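Local coordinates for GTPase activator-like protein (Chaetomium thermophilum, PDB 5HIU) that forms the N-terminal helical part of TSC2, a larger protein that probably acts as a GTPase activator, at residues I288-L293 against S337-G342. Sequence-based numbering, arbitrary orientation.
Sequences ILLDFL and SLLVGG
Leu293 packs its CB against Gly342, 3.5 Å from Gly342 CA, where helices 281-294 and 336-348 draw together. Glycine suits this position because it has no side chain to hold the backbones apart: Leu293 CA and Gly342 CA lie 4.5 Å from each other. The two helix segments run roughly parallel, at 34°, with axes 8.8 Å apart at their closest.

One turn earlier, Leu290 reaches over with both branches. Its CD2 rests on the backbone of the second helix, 3.6 Å from Leu339 CA, and also meets Leu339 CD1 at 3.8 Å. Leu339 leaves its backbone away from Leu290, yet with CG anti to the backbone N (chi1 -174°) and chi2 at 56° its CD1 branch comes back to this methyl, the two side chains crossing nearly at right angles. Branched, flexible leucines suit such a seam, since each can offer separate methyls to separate neighbours; Leu293 also packs on Val312, Leu316 and Leu319 of helix 302-322.

The other branch of Leu290 marks the looser side. There CD1 lies 3.9 Å from Leu338 CB, and Leu338 is largely exposed to solvent.

No hydrogen bond joins the two segments, though Asn345 ND2 just beyond bonds weakly to Leu293 O. Between these segments, the seam in the all-helical TSC2 N-terminal region depends on close apolar packing, with a glycine permitting the close approach.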
loop_
_atom_site.group_PDB
_atom_site.type_symbol
_atom_site.label_atom_id
_atom_site.label_comp_id
_atom_site.label_asym_id
_atom_site.label_seq_id
_atom_site.Cartn_x
_atom_site.Cartn_y
_atom_site.Cartn_z
ATOM N N ILE A 288 -16.735 0.192 8.329
ATOM C CA ILE A 288 -15.427 -0.120 8.925
ATOM C C ILE A 288 -14.851 1.091 9.630
ATOM O O ILE A 288 -14.430 1.007 10.779
ATOM C CB ILE A 288 -14.421 -0.621 7.847
ATOM C CG1 ILE A 288 -14.784 -2.042 7.415
ATOM C CG2 ILE A 288 -12.973 -0.587 8.349
ATOM C CD1 ILE A 288 -14.178 -2.465 6.092
ATOM N N LEU A 289 -14.810 2.209 8.915
ATOM C CA LEU A 289 -14.273 3.465 9.446
ATOM C C LEU A 289 -15.002 3.930 10.703
ATOM O O LEU A 289 -14.393 4.536 11.599
ATOM C CB LEU A 289 -14.397 4.565 8.392
ATOM C CG LEU A 289 -13.420 4.577 7.227
ATOM C CD1 LEU A 289 -13.934 5.516 6.150
ATOM C CD2 LEU A 289 -12.035 5.006 7.689
ATOM N N LEU A 290 -16.312 3.688 10.750
ATOM C CA LEU A 290 -17.100 4.070 11.916
ATOM C C LEU A 290 -16.816 3.106 13.031
ATOM O O LEU A 290 -16.646 3.535 14.177
ATOM C CB LEU A 290 -18.592 4.076 11.614
ATOM C CG LEU A 290 -19.066 5.257 10.776
ATOM C CD1 LEU A 290 -20.444 4.949 10.207
ATOM C CD2 LEU A 290 -19.081 6.542 11.590
ATOM N N ASP A 291 -16.756 1.810 12.685
ATOM C CA ASP A 291 -16.381 0.750 13.638
ATOM C C ASP A 291 -15.151 1.151 14.443
ATOM O O ASP A 291 -15.095 0.902 15.634
ATOM C CB ASP A 291 -16.092 -0.588 12.934
ATOM C CG ASP A 291 -17.345 -1.374 12.594
ATOM O OD1 ASP A 291 -18.440 -1.075 13.115
ATOM O OD2 ASP A 291 -17.214 -2.317 11.789
ATOM N N PHE A 292 -14.171 1.785 13.808
ATOM C CA PHE A 292 -13.000 2.228 14.548
ATOM C C PHE A 292 -13.417 3.167 15.656
ATOM O O PHE A 292 -12.810 3.185 16.719
ATOM C CB PHE A 292 -11.970 2.874 13.627
ATOM C CG PHE A 292 -11.448 1.943 12.568
ATOM C CD1 PHE A 292 -11.118 0.625 12.881
ATOM C CD2 PHE A 292 -11.282 2.378 11.257
ATOM C CE1 PHE A 292 -10.632 -0.232 11.902
ATOM C CE2 PHE A 292 -10.797 1.520 10.276
ATOM C CZ PHE A 292 -10.473 0.213 10.597
ATOM N N LEU A 293 -14.483 3.919 15.410
ATOM C CA LEU A 293 -15.069 4.791 16.416
ATOM C C LEU A 293 -16.051 4.032 17.314
ATOM O O LEU A 293 -15.923 4.071 18.539
ATOM C CB LEU A 293 -15.769 5.967 15.724
ATOM C CG LEU A 293 -15.006 6.711 14.615
ATOM C CD1 LEU A 293 -15.858 7.827 14.014
ATOM C CD2 LEU A 293 -13.695 7.266 15.146
ATOM N N SER A 337 -26.209 10.105 12.573
ATOM C CA SER A 337 -26.444 9.464 13.867
ATOM C C SER A 337 -25.246 8.609 14.270
ATOM O O SER A 337 -24.597 8.891 15.286
ATOM C CB SER A 337 -27.710 8.616 13.792
ATOM O OG SER A 337 -27.763 7.938 12.547
ATOM N N LEU A 338 -24.944 7.597 13.448
ATOM C CA LEU A 338 -23.753 6.742 13.618
ATOM C C LEU A 338 -22.483 7.562 13.843
ATOM O O LEU A 338 -21.773 7.370 14.827
ATOM C CB LEU A 338 -23.524 5.862 12.377
ATOM C CG LEU A 338 -24.221 4.513 12.171
ATOM C CD1 LEU A 338 -23.955 3.637 13.383
ATOM C CD2 LEU A 338 -25.718 4.628 11.896
ATOM N N LEU A 339 -22.199 8.470 12.917
ATOM C CA LEU A 339 -20.984 9.261 13.002
ATOM C C LEU A 339 -20.860 9.839 14.384
ATOM O O LEU A 339 -19.856 9.661 15.048
ATOM C CB LEU A 339 -20.972 10.388 11.966
ATOM C CG LEU A 339 -19.666 11.184 11.899
ATOM C CD1 LEU A 339 -18.469 10.275 11.645
ATOM C CD2 LEU A 339 -19.758 12.255 10.822
ATOM N N VAL A 340 -21.916 10.507 14.818
ATOM C CA VAL A 340 -21.942 11.179 16.115
ATOM C C VAL A 340 -21.860 10.155 17.235
ATOM O O VAL A 340 -21.176 10.387 18.232
ATOM C CB VAL A 340 -23.197 12.064 16.249
ATOM C CG1 VAL A 340 -23.252 12.754 17.603
ATOM C CG2 VAL A 340 -23.198 13.113 15.149
ATOM N N GLY A 341 -22.541 9.021 17.059
ATOM C CA GLY A 341 -22.436 7.909 17.995
ATOM C C GLY A 341 -20.987 7.494 18.159
ATOM O O GLY A 341 -20.494 7.333 19.286
ATOM N N GLY A 342 -20.306 7.334 17.023
ATOM C CA GLY A 342 -18.879 7.028 16.996
ATOM C C GLY A 342 -18.022 8.118 17.618
ATOM O O GLY A 342 -17.099 7.833 18.378
#